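Local coordinates for protein citrate lyase (Yersinia pestis, PDB 3QLL) that probably acts as a magnesium-dependent lyase related to the citrate lyase beta subunit, and is encoded in a virulence operon, at residues I176-P181 against A218-P223. Sequence-based numbering, arbitrary orientation.
Sequences IAAATP and AMNGIP
Van der Waals packing between the C-terminal ends of two neighbouring helices, 173-177 and 203-220, brings the carboxamide of Asn220 against Ala177 and Ala178 and the end of Ile222 against Ala177, on the outer layer of the barrel. The amide lies over the peptide that links the two alanines: CG of Asn220 is 3.1 Å from O of Ala177, while its ND2 sits 3.2 Å from CB of Ala177. At the other end of the amide, OD1 of Asn220 rests 3.3 Å from CA of Ala178 and also meets the methyl of that residue. Although ND2 of Asn220 comes within 3.4 Å of O of Ala177, the angle is too poor for a hydrogen bond; the amide nitrogen instead donates to the carbonyl of Ala216 in its own helix. With CG anti to the carbonyl carbon (chi1 -74°) the amide points at the other helix end, and the bond to Ala216 limits its rotation. Deeper in, CD1 of Ile222 reaches to 4.4 Å from CB of Ala177. Both residues also touch strand 183-188, Ile222 through Leu183 and Ala177 through Leu186. Gly221, with positive phi, closes helix 203-220 in a Schellman motif and turns the chain toward strand 224-226. Such packing of adjacent helix ends before successive parallel strands belongs to the TIM-barrel architecture of the HpcH/HpaI aldolase/citrate lyase family.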
loop_
_atom_site.group_PDB
_atom_site.type_symbol
_atom_site.label_atom_id
_atom_site.label_comp_id
_atom_site.label_asym_id
_atom_site.label_seq_id
_atom_site.Cartn_x
_atom_site.Cartn_y
_atom_site.Cartn_z
ATOM N N ILE A 176 -12.097 -0.007 -11.501
ATOM C CA ILE A 176 -12.916 -1.229 -11.666
ATOM C C ILE A 176 -14.104 -1.298 -10.689
ATOM O O ILE A 176 -15.205 -1.704 -11.063
ATOM C CB ILE A 176 -12.032 -2.503 -11.521
ATOM C CG1 ILE A 176 -11.102 -2.586 -12.728
ATOM C CG2 ILE A 176 -12.887 -3.775 -11.335
ATOM C CD1 ILE A 176 -9.935 -3.563 -12.571
ATOM N N ALA A 177 -13.835 -1.007 -9.414
ATOM C CA ALA A 177 -14.868 -1.035 -8.355
ATOM C C ALA A 177 -15.945 0.029 -8.572
ATOM O O ALA A 177 -17.059 -0.132 -8.112
ATOM C CB ALA A 177 -14.240 -0.885 -6.973
ATOM N N ALA A 178 -15.623 1.055 -9.361
ATOM C CA ALA A 178 -16.538 2.146 -9.634
ATOM C C ALA A 178 -17.127 2.017 -11.059
ATOM O O ALA A 178 -17.810 2.938 -11.558
ATOM C CB ALA A 178 -15.825 3.498 -9.463
ATOM N N ALA A 179 -16.860 0.887 -11.710
ATOM C CA ALA A 179 -17.123 0.779 -13.169
ATOM C C ALA A 179 -18.597 0.843 -13.589
ATOM O O ALA A 179 -18.904 1.304 -14.672
ATOM C CB ALA A 179 -16.478 -0.509 -13.726
ATOM N N THR A 180 -19.445 0.129 -12.865
ATOM C CA THR A 180 -20.885 0.077 -13.144
ATOM C C THR A 180 -21.664 -0.321 -11.897
ATOM O O THR A 180 -21.177 -1.111 -11.106
ATOM C CB THR A 180 -21.172 -0.893 -14.330
ATOM O OG1 THR A 180 -22.576 -1.128 -14.409
ATOM C CG2 THR A 180 -20.532 -2.213 -14.084
ATOM N N PRO A 181 -22.910 0.167 -11.755
ATOM C CA PRO A 181 -23.847 -0.172 -10.656
ATOM C C PRO A 181 -24.127 -1.666 -10.638
ATOM O O PRO A 181 -24.575 -2.204 -9.630
ATOM C CB PRO A 181 -25.124 0.586 -11.024
ATOM C CG PRO A 181 -24.663 1.721 -11.853
ATOM C CD PRO A 181 -23.388 1.310 -12.555
ATOM N N ALA A 218 -15.216 -0.999 -0.394
ATOM C CA ALA A 218 -15.900 -0.221 0.653
ATOM C C ALA A 218 -16.342 1.150 0.175
ATOM O O ALA A 218 -17.391 1.658 0.553
ATOM C CB ALA A 218 -14.990 -0.082 1.885
HETATM N N MSE A 219 -15.511 1.729 -0.673
HETATM C CA MSE A 219 -15.731 3.010 -1.309
HETATM C C MSE A 219 -16.923 2.990 -2.296
HETATM O O MSE A 219 -17.577 3.991 -2.540
HETATM C CB MSE A 219 -14.463 3.298 -2.091
HETATM C CG MSE A 219 -14.592 4.383 -3.088
HETATM SE SE MSE A 219 -14.278 5.985 -2.051
HETATM C CE MSE A 219 -12.581 6.463 -2.824
ATOM N N ASN A 220 -17.200 1.824 -2.854
ATOM C CA ASN A 220 -18.242 1.696 -3.864
ATOM C C ASN A 220 -19.462 0.924 -3.379
ATOM O O ASN A 220 -20.394 0.656 -4.159
ATOM C CB ASN A 220 -17.660 1.062 -5.145
ATOM C CG ASN A 220 -16.815 2.020 -5.903
ATOM O OD1 ASN A 220 -17.321 2.968 -6.502
ATOM N ND2 ASN A 220 -15.504 1.834 -5.826
ATOM N N GLY A 221 -19.472 0.600 -2.090
ATOM C CA GLY A 221 -20.617 -0.016 -1.468
ATOM C C GLY A 221 -20.772 -1.485 -1.866
ATOM O O GLY A 221 -21.894 -2.004 -1.920
ATOM N N ILE A 222 -19.665 -2.169 -2.165
ATOM C CA ILE A 222 -19.738 -3.602 -2.497
ATOM C C ILE A 222 -18.840 -4.446 -1.586
ATOM O O ILE A 222 -17.793 -3.984 -1.122
ATOM C CB ILE A 222 -19.345 -3.874 -4.009
ATOM C CG1 ILE A 222 -17.872 -3.520 -4.263
ATOM C CG2 ILE A 222 -20.294 -3.130 -4.991
ATOM C CD1 ILE A 222 -17.467 -3.541 -5.725
ATOM N N PRO A 223 -19.202 -5.725 -1.396
ATOM C CA PRO A 223 -18.377 -6.591 -0.554
ATOM C C PRO A 223 -17.099 -7.005 -1.265
ATOM O O PRO A 223 -17.084 -7.112 -2.515
ATOM C CB PRO A 223 -19.248 -7.813 -0.323
ATOM C CG PRO A 223 -20.177 -7.838 -1.463
ATOM C CD PRO A 223 -20.364 -6.431 -1.945
#